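Local coordinates for endo-beta-1,4-xylanase Xyn10C (Pseudomonas cellulosa, PDB 1GNY), which cleaves internal linkages of the xylan backbone through its C-terminal catalytic domain and, in the CBM15 module of this chain, binds xylan and xylooligosaccharides, at residues M9-W13 with Y28-V33; G19-S24 with A36-V42; V63-F69 with P136-T141. All blocks are in the same frame, centred on the assembly; numbering follows the deposited sequence.

Contact 1 of 3, residues M9-W13 with Y28-V33; sequences MANGW and YSADGV
The loop 9-13 runs past the hairpin 28-33 with Met9 CA 5.4 Å from Gly32 CA, and its backbone meets the hairpin through side chains and water. The hairpin is tight: Ser29 to Gly32 form a type I turn, closed by backbone bonds in both directions between Ser29 and Gly32. Tyr28 lies along the loop. Its OH accepts a hydrogen bond from Trp13 N at 3.0 Å, with an N-H...O angle of 154°. Its ring carries Ala10 O over one face, offset toward the rim, while Met9 O comes to the ring edge, 3.4 Å from Tyr28 CD1. Water 2 sits in the plane of the Tyr28 ring, 2.6 Å from OH, and also donates to Trp13 O. Both backbone polar atoms of Trp13 are thus served from the tyrosine end.

Val33 packs against the indole of Trp13. Its CG2 stands over the five-membered ring, 3.7 Å from the centroid and 8° off the ring normal, a CH-pi contact. Met9 is bent at chi2 and chi3, which brings its CE to 3.9 Å from Val33 CG2. Water 1 lies within hydrogen-bonding distance of Met9 O and Ser29 O, between the two backbones. Trp13 NE1 is hydrogen-bonded to Asp8 O, which helps to set the rotation of the indole. A leucine here would probably leave Asp8 O without this donor and Val33 CG2 without its flat aromatic face.

Trp13 also meets Phe46 and Val145. The loop between strands 2-6 and 14-17 passes from one sheet of the beta-sandwich to the other, with Trp13 turned in between them and Tyr28 of the hairpin lying across its backbone.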
ATOM      1  N   MET A   9     -11.266  -3.854   5.147  1.00 13.88           N
ATOM      2  CA  MET A   9     -10.121  -4.506   5.796  1.00 13.92           C
ATOM      3  C   MET A   9     -10.382  -5.960   6.170  1.00 14.42           C
ATOM      4  O   MET A   9      -9.520  -6.602   6.778  1.00 15.11           O
ATOM      5  CB  MET A   9      -9.647  -3.718   7.013  1.00 14.75           C
ATOM      6  CG  MET A   9      -9.270  -2.260   6.707  1.00 14.28           C
ATOM      7  SD  MET A   9      -8.013  -2.060   5.426  1.00 13.67           S
ATOM      8  CE  MET A   9      -6.646  -2.983   6.116  1.00 15.69           C
ATOM      9  N   ALA A  10     -11.569  -6.460   5.837  1.00 14.57           N
ATOM     10  CA  ALA A  10     -11.945  -7.873   6.120  1.00 15.79           C
ATOM     11  C   ALA A  10     -12.107  -8.771   4.890  1.00 16.10           C
ATOM     12  O   ALA A  10     -12.308  -9.996   5.041  1.00 16.93           O
ATOM     13  CB  ALA A  10     -13.246  -7.914   6.926  1.00 16.22           C
ATOM     14  N   ASN A  11     -12.060  -8.173   3.701  1.00 16.88           N
ATOM     15  CA  ASN A  11     -12.186  -8.875   2.419  1.00 17.21           C
ATOM     16  C   ASN A  11     -11.391  -8.166   1.348  1.00 15.51           C
ATOM     17  O   ASN A  11     -11.099  -6.977   1.463  1.00 15.96           O
ATOM     18  CB  ASN A  11     -13.640  -8.846   1.926  1.00 17.75           C
ATOM     19  CG  ASN A  11     -14.628  -9.346   2.956  1.00 21.89           C
ATOM     20  OD1 ASN A  11     -14.859 -10.558   3.074  1.00 22.69           O
ATOM     21  ND2 ASN A  11     -15.239  -8.410   3.699  1.00 24.53           N
ATOM     22  N   GLY A  12     -11.058  -8.904   0.303  1.00 15.73           N
ATOM     23  CA  GLY A  12     -10.460  -8.317  -0.872  1.00 15.05           C
ATOM     24  C   GLY A  12      -8.958  -8.099  -0.883  1.00 14.60           C
ATOM     25  O   GLY A  12      -8.433  -7.624  -1.889  1.00 15.12           O
ATOM     26  N   TRP A  13      -8.271  -8.463   0.188  1.00 13.50           N
ATOM     27  CA  TRP A  13      -6.818  -8.325   0.206  1.00 12.88           C
ATOM     28  C   TRP A  13      -6.100  -9.607  -0.223  1.00 14.30           C
ATOM     29  O   TRP A  13      -6.621 -10.715  -0.086  1.00 15.10           O
ATOM     30  CB  TRP A  13      -6.320  -7.905   1.576  1.00 13.69           C
ATOM     31  CG  TRP A  13      -6.613  -6.460   1.974  1.00 12.30           C
ATOM     32  CD1 TRP A  13      -7.803  -5.933   2.403  1.00 12.63           C
ATOM     33  CD2 TRP A  13      -5.661  -5.400   2.042  1.00 12.66           C
ATOM     34  NE1 TRP A  13      -7.648  -4.606   2.727  1.00 13.64           N
ATOM     35  CE2 TRP A  13      -6.338  -4.251   2.510  1.00 13.18           C
ATOM     36  CE3 TRP A  13      -4.282  -5.301   1.746  1.00 13.50           C
ATOM     37  CZ2 TRP A  13      -5.696  -3.041   2.687  1.00 15.05           C
ATOM     38  CZ3 TRP A  13      -3.648  -4.126   1.948  1.00 12.49           C
ATOM     39  CH2 TRP A  13      -4.350  -2.989   2.407  1.00 13.78           C
ATOM     40  N   TYR A  28      -6.012 -12.143   8.111  1.00 13.45           N
ATOM     41  CA  TYR A  28      -6.984 -11.208   8.647  1.00 12.82           C
ATOM     42  C   TYR A  28      -7.130 -11.378  10.154  1.00 14.08           C
ATOM     43  O   TYR A  28      -7.047 -12.508  10.696  1.00 15.44           O
ATOM     44  CB  TYR A  28      -8.361 -11.431   8.011  1.00 12.93           C
ATOM     45  CG  TYR A  28      -8.508 -11.111   6.553  1.00 11.80           C
ATOM     46  CD1 TYR A  28      -8.555  -9.777   6.107  1.00 13.72           C
ATOM     47  CD2 TYR A  28      -8.637 -12.115   5.614  1.00 14.68           C
ATOM     48  CE1 TYR A  28      -8.698  -9.474   4.759  1.00 13.15           C
ATOM     49  CE2 TYR A  28      -8.839 -11.816   4.277  1.00 14.70           C
ATOM     50  CZ  TYR A  28      -8.869 -10.483   3.852  1.00 14.55           C
ATOM     51  OH  TYR A  28      -9.053 -10.192   2.519  1.00 16.41           O
ATOM     52  N   SER A  29      -7.318 -10.279  10.846  1.00 14.00           N
ATOM     53  CA  SER A  29      -7.635 -10.325  12.315  1.00 15.13           C
ATOM     54  C   SER A  29      -8.566  -9.156  12.634  1.00 15.01           C
ATOM     55  O   SER A  29      -8.790  -8.303  11.761  1.00 15.28           O
ATOM     56  CB  SER A  29      -6.400 -10.288  13.170  1.00 15.82           C
ATOM     57  OG  SER A  29      -5.823  -9.007  13.165  1.00 15.45           O
ATOM     58  N   ALA A  30      -9.036  -9.072  13.882  1.00 16.04           N
ATOM     59  CA  ALA A  30      -9.851  -7.924  14.283  1.00 16.32           C
ATOM     60  C   ALA A  30      -9.107  -6.586  14.080  1.00 16.66           C
ATOM     61  O   ALA A  30      -9.737  -5.548  13.837  1.00 18.45           O
ATOM     62  CB  ALA A  30     -10.281  -8.047  15.733  1.00 17.61           C
ATOM     63  N   ASP A  31      -7.783  -6.616  14.174  1.00 17.06           N
ATOM     64  CA  ASP A  31      -6.973  -5.386  13.950  1.00 17.62           C
ATOM     65  C   ASP A  31      -6.763  -4.985  12.474  1.00 16.80           C
ATOM     66  O   ASP A  31      -6.320  -3.872  12.206  1.00 18.19           O
ATOM     67  CB  ASP A  31      -5.616  -5.494  14.586  1.00 18.15           C
ATOM     68  CG  ASP A  31      -5.640  -5.296  16.106  1.00 21.23           C
ATOM     69  OD1 ASP A  31      -6.715  -5.093  16.700  1.00 23.10           O
ATOM     70  OD2 ASP A  31      -4.593  -5.370  16.795  1.00 27.44           O
ATOM     71  N   GLY A  32      -7.126  -5.842  11.536  1.00 14.57           N
ATOM     72  CA  GLY A  32      -6.971  -5.536  10.106  1.00 12.90           C
ATOM     73  C   GLY A  32      -6.287  -6.631   9.299  1.00 13.15           C
ATOM     74  O   GLY A  32      -6.733  -7.778   9.357  1.00 12.07           O
ATOM     75  N   VAL A  33      -5.241  -6.251   8.547  1.00 12.04           N
ATOM     76  CA  VAL A  33      -4.484  -7.140   7.624  1.00 11.58           C
ATOM     77  C   VAL A  33      -3.010  -7.184   8.002  1.00 11.79           C
ATOM     78  O   VAL A  33      -2.397  -6.126   8.126  1.00 12.76           O
ATOM     79  CB  VAL A  33      -4.643  -6.659   6.158  1.00 11.46           C
ATOM     80  CG1 VAL A  33      -3.724  -7.404   5.206  1.00 13.63           C
ATOM     81  CG2 VAL A  33      -6.122  -6.791   5.691  1.00 11.14           C
TER
HETATM   82  O   HOH W   1      -9.898  -7.704   9.236  1.00 18.63           O
HETATM   83  O   HOH W   2      -9.153 -12.305   0.997  1.00 32.46           O

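Contact 2 of 3, residues G19-S24 with A36-V42; sequences GSTSHS and AALGDGV
Thr21, Val42 and Leu38 make most of the apolar contact; the side chains of Thr21 and Val42 cross at about a right angle. Thr21 CG2 lies 3.9 Å from Val42 CG2. Thr21 has CG2 anti to its backbone nitrogen (chi1 -62° for OG1), which sends the methyl toward Val42 and Leu38 and leaves OG1 for water. The other branch of Val42, CG1, rests against His23 CB at 3.9 Å. The imidazole itself leads away from this contact, and its ND1 is hydrogen-bonded to Gly25 N. Leu38 reaches over with CD1, which touches Ser24 OG at 3.6 Å and also lies close to Ser22 O.

Two loops of the xylan-binding module meet here, one leaving strand 14-17 and one joining strands 32-36 and 42-48. The second makes a type II turn from Gly39 to Val42, with Gly41 at positive phi. Gly39 and Gly41 let the first loop come close: a side chain on Gly39 would run into Thr21 OG1, and one on Gly41 into Gly19 N.

No direct hydrogen bond joins the two segments; water does the bridging. Asp40 O accepts hydrogen bonds from water 3 and water 4. Water 3 also donates to Thr21 O and accepts from Gly19 N. Water 4 is hydrogen-bonded to Ser20 OG and lies 2.5 Å from Thr21 OG1. Water 5 ties Ser20 N to Asp40 OD2, while Asp40 OD1 is held by Gly134 N. At the far end, water 7 accepts a hydrogen bond from Ser24 N and donates to Ala36 O at 2.8 Å. Water 6 lies 3.0 Å from Ala36 N and is also hydrogen-bonded to Ser24 OG.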
ATOM      1  N   GLY A  19       9.273  -8.291  -6.426  1.00 20.74           N
ATOM      2  CA  GLY A  19      10.721  -8.496  -6.518  1.00 21.67           C
ATOM      3  C   GLY A  19      11.071  -9.980  -6.596  1.00 22.79           C
ATOM      4  O   GLY A  19      10.273 -10.775  -7.081  1.00 23.28           O
ATOM      5  N   SER A  20      12.223 -10.327  -6.046  1.00 23.82           N
ATOM      6  CA  SER A  20      12.783 -11.682  -6.154  1.00 25.03           C
ATOM      7  C   SER A  20      12.499 -12.635  -4.970  1.00 23.70           C
ATOM      8  O   SER A  20      13.101 -13.705  -4.886  1.00 25.00           O
ATOM      9  CB  SER A  20      14.295 -11.575  -6.360  1.00 25.22           C
ATOM     10  OG  SER A  20      14.885 -10.970  -5.217  1.00 29.58           O
ATOM     11  N   THR A  21      11.616 -12.229  -4.068  1.00 20.71           N
ATOM     12  CA  THR A  21      11.214 -13.048  -2.938  1.00 18.96           C
ATOM     13  C   THR A  21       9.713 -13.300  -2.984  1.00 17.17           C
ATOM     14  O   THR A  21       8.918 -12.373  -3.084  1.00 16.46           O
ATOM     15  CB  THR A  21      11.536 -12.348  -1.636  1.00 18.82           C
ATOM     16  OG1 THR A  21      12.957 -12.136  -1.522  1.00 21.71           O
ATOM     17  CG2 THR A  21      11.180 -13.193  -0.466  1.00 18.83           C
ATOM     18  N   SER A  22       9.346 -14.564  -2.860  1.00 16.19           N
ATOM     19  CA  SER A  22       7.929 -14.960  -2.864  1.00 16.80           C
ATOM     20  C   SER A  22       7.232 -14.570  -1.571  1.00 14.85           C
ATOM     21  O   SER A  22       7.831 -14.542  -0.497  1.00 15.21           O
ATOM     22  CB  SER A  22       7.831 -16.462  -3.061  1.00 18.45           C
ATOM     23  OG  SER A  22       8.390 -16.804  -4.325  1.00 20.62           O
ATOM     24  N   HIS A  23       5.937 -14.300  -1.665  1.00 15.21           N
ATOM     25  CA  HIS A  23       5.170 -13.923  -0.487  1.00 14.36           C
ATOM     26  C   HIS A  23       4.438 -15.123   0.143  1.00 14.47           C
ATOM     27  O   HIS A  23       4.244 -16.153  -0.506  1.00 14.55           O
ATOM     28  CB  HIS A  23       4.142 -12.812  -0.848  1.00 14.18           C
ATOM     29  CG  HIS A  23       3.025 -13.246  -1.756  1.00 13.27           C
ATOM     30  ND1 HIS A  23       1.874 -13.868  -1.296  1.00 14.57           N
ATOM     31  CD2 HIS A  23       2.877 -13.147  -3.099  1.00 15.30           C
ATOM     32  CE1 HIS A  23       1.076 -14.121  -2.313  1.00 15.95           C
ATOM     33  NE2 HIS A  23       1.657 -13.699  -3.425  1.00 16.07           N
ATOM     34  N   SER A  24       4.006 -14.965   1.379  1.00 13.25           N
ATOM     35  CA  SER A  24       3.212 -15.985   2.098  1.00 13.09           C
ATOM     36  C   SER A  24       1.743 -15.578   2.360  1.00 12.73           C
ATOM     37  O   SER A  24       1.153 -15.994   3.345  1.00 13.93           O
ATOM     38  CB  SER A  24       3.903 -16.417   3.408  1.00 14.73           C
ATOM     39  OG  SER A  24       4.082 -15.388   4.367  1.00 14.19           O
ATOM     40  N   ALA A  36       3.776 -11.245   6.666  1.00 12.80           N
ATOM     41  CA  ALA A  36       5.172 -11.542   6.987  1.00 13.24           C
ATOM     42  C   ALA A  36       6.070 -10.862   5.930  1.00 13.29           C
ATOM     43  O   ALA A  36       5.965 -11.114   4.712  1.00 13.87           O
ATOM     44  CB  ALA A  36       5.421 -13.041   6.998  1.00 13.50           C
ATOM     45  N   ALA A  37       6.905  -9.937   6.384  1.00 14.29           N
ATOM     46  CA  ALA A  37       7.796  -9.168   5.504  1.00 14.07           C
ATOM     47  C   ALA A  37       9.062  -9.993   5.182  1.00 15.48           C
ATOM     48  O   ALA A  37      10.159  -9.772   5.719  1.00 15.24           O
ATOM     49  CB  ALA A  37       8.152  -7.829   6.148  1.00 14.67           C
ATOM     50  N   LEU A  38       8.869 -10.966   4.311  1.00 14.52           N
ATOM     51  CA  LEU A  38       9.909 -11.982   4.013  1.00 14.85           C
ATOM     52  C   LEU A  38      11.114 -11.500   3.226  1.00 15.15           C
ATOM     53  O   LEU A  38      12.212 -12.060   3.376  1.00 16.68           O
ATOM     54  CB  LEU A  38       9.302 -13.183   3.287  1.00 15.75           C
ATOM     55  CG  LEU A  38       8.235 -13.935   4.093  1.00 16.10           C
ATOM     56  CD1 LEU A  38       7.482 -14.909   3.184  1.00 17.70           C
ATOM     57  CD2 LEU A  38       8.781 -14.591   5.352  1.00 18.89           C
ATOM     58  N   GLY A  39      10.921 -10.514   2.388  1.00 14.82           N
ATOM     59  CA  GLY A  39      12.004  -9.952   1.568  1.00 15.82           C
ATOM     60  C   GLY A  39      11.624  -8.699   0.818  1.00 15.76           C
ATOM     61  O   GLY A  39      10.496  -8.224   0.888  1.00 15.32           O
ATOM     62  N   ASP A  40      12.589  -8.121   0.096  1.00 16.08           N
ATOM     63  CA  ASP A  40      12.345  -6.934  -0.729  1.00 16.12           C
ATOM     64  C   ASP A  40      11.216  -7.221  -1.739  1.00 15.59           C
ATOM     65  O   ASP A  40      11.191  -8.286  -2.373  1.00 15.69           O
ATOM     66  CB  ASP A  40      13.638  -6.524  -1.469  1.00 16.85           C
ATOM     67  CG  ASP A  40      13.464  -5.299  -2.316  1.00 18.53           C
ATOM     68  OD1 ASP A  40      13.566  -4.152  -1.801  1.00 18.50           O
ATOM     69  OD2 ASP A  40      13.211  -5.391  -3.543  1.00 22.41           O
ATOM     70  N   GLY A  41      10.260  -6.307  -1.810  1.00 14.11           N
ATOM     71  CA  GLY A  41       9.114  -6.425  -2.704  1.00 13.53           C
ATOM     72  C   GLY A  41       7.940  -7.248  -2.207  1.00 13.58           C
ATOM     73  O   GLY A  41       6.981  -7.370  -2.938  1.00 12.37           O
ATOM     74  N   VAL A  42       8.000  -7.758  -0.979  1.00 12.59           N
ATOM     75  CA  VAL A  42       6.889  -8.538  -0.407  1.00 12.91           C
ATOM     76  C   VAL A  42       5.947  -7.513   0.231  1.00 11.84           C
ATOM     77  O   VAL A  42       6.391  -6.626   0.967  1.00 11.88           O
ATOM     78  CB  VAL A  42       7.365  -9.630   0.589  1.00 13.13           C
ATOM     79  CG1 VAL A  42       6.192 -10.325   1.276  1.00 14.04           C
ATOM     80  CG2 VAL A  42       8.254 -10.648  -0.159  1.00 14.39           C
TER
HETATM   81  O   HOH W   3       9.402  -9.761  -3.859  1.00 15.98           O
HETATM   82  O   HOH W   4      13.456 -10.063  -2.778  1.00 26.04           O
HETATM   83  O   HOH W   5      13.984  -7.927  -4.915  1.00 28.22           O
HETATM   84  O   HOH W   6       2.258 -13.343   5.216  1.00 12.75           O
HETATM   85  O   HOH W   7       4.369 -12.533   2.904  1.00 13.65           O

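Contact 3 of 3, residues V63-F69 with P136-T141; sequences VNVSAEF and PAGTIT. With NA (sodium ion), chain C.
An antiparallel strand pair that runs into an N-capped helix joins 63-69 to 136-141, beside a sodium site. Asn64 and Thr141 form a hydrogen-bonded pair: Asn64 N to Thr141 O is 2.8 Å, and Thr141 N to Asn64 O is 2.9 Å. Val65 and Ile140 follow as a non-hydrogen-bonded pair. Ser66 N then donates to Thr139 O, tilted from the carbonyl plane.

Ser66 is the N-cap. Its OG accepts from two backbone groups, Phe69 N of its own helix and Thr139 N across the contact. The second bond is 3.0 Å long and nearly straight, at 172°. With chi1 at 77°, OG sits between the backbone nitrogen and carbonyl carbon, within reach of both donors. Gly138 passes close by, and a side chain on it would clash with Ser66 OG.

Ile140 CD1 stands over the centre of the Phe69 ring, 3.6 Å from the centroid, as a CH-pi contact. It also touches Val65 CB. Pro136 CB meets Phe69 CE2 at 3.9 Å. Water 9 bridges Glu68 OE1 and Gly138 N.

Sodium is bound by Asn64 OD1 at 2.4 Å, Val65 O, Ala102 O and water 8. Asn64 ND2 is hydrogen-bonded to Asp105 OD1, which probably helps to orient the amide.

Strand 139-149 lies between strands 58-65 and 32-36, and Leu76 of strand 75-82 packs on both Phe69 and Ile140.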
ATOM      1  N   VAL A  63      -0.840   2.126  10.040  1.00 13.48           N
ATOM      2  CA  VAL A  63      -0.085   0.861  10.139  1.00 13.77           C
ATOM      3  C   VAL A  63       0.566   0.645  11.491  1.00 15.08           C
ATOM      4  O   VAL A  63       0.717   1.587  12.251  1.00 14.95           O
ATOM      5  CB  VAL A  63       1.015   0.733   9.050  1.00 13.64           C
ATOM      6  CG1 VAL A  63       0.418   0.911   7.668  1.00 14.23           C
ATOM      7  CG2 VAL A  63       2.154   1.766   9.262  1.00 15.87           C
ATOM      8  N   ASN A  64       0.891  -0.605  11.788  1.00 15.43           N
ATOM      9  CA  ASN A  64       1.713  -0.939  12.952  1.00 16.32           C
ATOM     10  C   ASN A  64       2.825  -1.840  12.492  1.00 16.99           C
ATOM     11  O   ASN A  64       2.582  -2.867  11.812  1.00 16.30           O
ATOM     12  CB  ASN A  64       0.932  -1.589  14.062  1.00 17.57           C
ATOM     13  CG  ASN A  64       1.756  -1.690  15.347  1.00 18.25           C
ATOM     14  OD1 ASN A  64       2.561  -2.594  15.501  1.00 16.46           O
ATOM     15  ND2 ASN A  64       1.601  -0.694  16.253  1.00 21.21           N
ATOM     16  N   VAL A  65       4.055  -1.460  12.826  1.00 16.47           N
ATOM     17  CA  VAL A  65       5.246  -2.216  12.400  1.00 18.02           C
ATOM     18  C   VAL A  65       5.860  -2.989  13.581  1.00 17.13           C
ATOM     19  O   VAL A  65       5.932  -2.468  14.685  1.00 16.38           O
ATOM     20  CB  VAL A  65       6.264  -1.377  11.573  1.00 19.77           C
ATOM     21  CG1 VAL A  65       5.697   0.009  11.088  1.00 21.78           C
ATOM     22  CG2 VAL A  65       7.623  -1.252  12.212  1.00 21.04           C
ATOM     23  N   SER A  66       6.245  -4.240  13.358  1.00 16.41           N
ATOM     24  CA  SER A  66       6.805  -5.056  14.451  1.00 17.14           C
ATOM     25  C   SER A  66       8.237  -4.642  14.783  1.00 16.61           C
ATOM     26  O   SER A  66       8.959  -4.014  13.985  1.00 15.79           O
ATOM     27  CB  SER A  66       6.789  -6.562  14.137  1.00 18.26           C
ATOM     28  OG  SER A  66       7.820  -6.920  13.237  1.00 18.85           O
ATOM     29  N   ALA A  67       8.656  -5.037  15.976  1.00 16.97           N
ATOM     30  CA  ALA A  67      10.021  -4.742  16.449  1.00 17.32           C
ATOM     31  C   ALA A  67      11.100  -5.325  15.517  1.00 16.92           C
ATOM     32  O   ALA A  67      12.107  -4.668  15.205  1.00 16.79           O
ATOM     33  CB  ALA A  67      10.195  -5.274  17.876  1.00 17.86           C
ATOM     34  N   GLU A  68      10.883  -6.560  15.063  1.00 17.01           N
ATOM     35  CA  GLU A  68      11.815  -7.184  14.124  1.00 17.46           C
ATOM     36  C   GLU A  68      11.899  -6.413  12.797  1.00 16.52           C
ATOM     37  O   GLU A  68      12.971  -6.329  12.193  1.00 16.82           O
ATOM     38  CB  GLU A  68      11.423  -8.646  13.853  1.00 18.50           C
ATOM     39  CG  GLU A  68      11.819  -9.606  14.963  1.00 23.97           C
ATOM     40  CD  GLU A  68      11.265 -11.015  14.749  1.00 31.72           C
ATOM     41  OE1 GLU A  68      10.296 -11.198  13.977  1.00 36.75           O
ATOM     42  OE2 GLU A  68      11.805 -11.971  15.351  1.00 38.33           O
ATOM     43  N   PHE A  69      10.766  -5.866  12.334  1.00 15.50           N
ATOM     44  CA  PHE A  69      10.791  -5.058  11.103  1.00 14.40           C
ATOM     45  C   PHE A  69      11.618  -3.785  11.334  1.00 14.53           C
ATOM     46  O   PHE A  69      12.444  -3.409  10.497  1.00 14.00           O
ATOM     47  CB  PHE A  69       9.393  -4.699  10.577  1.00 14.19           C
ATOM     48  CG  PHE A  69       9.409  -4.022   9.215  1.00 13.84           C
ATOM     49  CD1 PHE A  69       9.661  -2.642   9.071  1.00 15.41           C
ATOM     50  CD2 PHE A  69       9.227  -4.754   8.068  1.00 14.55           C
ATOM     51  CE1 PHE A  69       9.705  -2.060   7.813  1.00 13.45           C
ATOM     52  CE2 PHE A  69       9.294  -4.161   6.816  1.00 13.60           C
ATOM     53  CZ  PHE A  69       9.540  -2.824   6.697  1.00 12.69           C
ATOM     54  N   PRO A 136      14.206  -6.899   4.812  1.00 16.94           N
ATOM     55  CA  PRO A 136      13.276  -6.916   5.947  1.00 16.49           C
ATOM     56  C   PRO A 136      13.191  -8.204   6.733  1.00 15.98           C
ATOM     57  O   PRO A 136      13.694  -9.270   6.335  1.00 16.59           O
ATOM     58  CB  PRO A 136      11.911  -6.676   5.266  1.00 16.28           C
ATOM     59  CG  PRO A 136      12.075  -7.273   3.929  1.00 16.22           C
ATOM     60  CD  PRO A 136      13.486  -7.011   3.533  1.00 16.89           C
ATOM     61  N   ALA A 137      12.549  -8.068   7.876  1.00 15.48           N
ATOM     62  CA  ALA A 137      12.149  -9.170   8.748  1.00 15.80           C
ATOM     63  C   ALA A 137      10.896  -8.720   9.503  1.00 15.07           C
ATOM     64  O   ALA A 137      10.423  -7.604   9.321  1.00 14.97           O
ATOM     65  CB  ALA A 137      13.250  -9.551   9.685  1.00 15.96           C
ATOM     66  N   GLY A 138      10.306  -9.615  10.278  1.00 14.96           N
ATOM     67  CA  GLY A 138       9.145  -9.276  11.082  1.00 14.37           C
ATOM     68  C   GLY A 138       7.856  -9.136  10.252  1.00 14.49           C
ATOM     69  O   GLY A 138       7.748  -9.660   9.156  1.00 13.81           O
ATOM     70  N   THR A 139       6.915  -8.401  10.823  1.00 13.99           N
ATOM     71  CA  THR A 139       5.558  -8.262  10.260  1.00 14.11           C
ATOM     72  C   THR A 139       5.135  -6.824  10.160  1.00 13.35           C
ATOM     73  O   THR A 139       5.727  -5.926  10.797  1.00 11.77           O
ATOM     74  CB  THR A 139       4.510  -9.040  11.093  1.00 14.05           C
ATOM     75  OG1 THR A 139       4.402  -8.467  12.408  1.00 15.29           O
ATOM     76  CG2 THR A 139       4.919 -10.469  11.313  1.00 17.15           C
ATOM     77  N   ILE A 140       4.120  -6.622   9.316  1.00 12.08           N
ATOM     78  CA  ILE A 140       3.456  -5.328   9.117  1.00 12.34           C
ATOM     79  C   ILE A 140       1.955  -5.551   9.248  1.00 12.70           C
ATOM     80  O   ILE A 140       1.445  -6.498   8.647  1.00 13.06           O
ATOM     81  CB  ILE A 140       3.768  -4.741   7.718  1.00 13.12           C
ATOM     82  CG1 ILE A 140       5.264  -4.420   7.538  1.00 12.07           C
ATOM     83  CG2 ILE A 140       2.937  -3.475   7.459  1.00 12.68           C
ATOM     84  CD1 ILE A 140       5.859  -3.378   8.448  1.00 14.88           C
ATOM     85  N   THR A 141       1.270  -4.698  10.021  1.00 12.18           N
ATOM     86  CA  THR A 141      -0.191  -4.698  10.135  1.00 12.77           C
ATOM     87  C   THR A 141      -0.770  -3.411   9.553  1.00 13.46           C
ATOM     88  O   THR A 141      -0.340  -2.314   9.916  1.00 13.18           O
ATOM     89  CB  THR A 141      -0.684  -4.897  11.584  1.00 13.40           C
ATOM     90  OG1 THR A 141      -0.234  -6.185  12.064  1.00 13.85           O
ATOM     91  CG2 THR A 141      -2.212  -4.882  11.659  1.00 13.64           C
TER
HETATM   92 NA    NA C1244       4.513  -2.274  16.918  1.00 34.18          NA
HETATM   93  O   HOH W   8       3.077  -0.812  18.794  1.00 31.91           O
HETATM   94  O   HOH W   9      11.271 -12.245  11.218  1.00 32.63           O
HETATM   95  O   HOH W  10       4.771  -3.908  17.950  1.00 36.61           O

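In the fold
From the N terminus, strand 2-6 leads into the loop 9-13, which contact 1 closes against the hairpin 28-33. After strand 14-17 the chain enters 19-24, which contact 2 joins to 36-42. These two contacts cross, because their segments alternate along the chain. Contact 3 opens only after both have closed, and it spans the longest sequence separation of the three, from strand 58-65 and its helix to strand 139-149. Contacts 1 and 3 reach the same sheet, where strands 32-36 and 139-149 are neighbours, and Val33 O packs on Thr141 CG2. Contacts 2 and 3 meet where Ala37 N probably bonds to Gly138 O and Pro136 packs on Gly39.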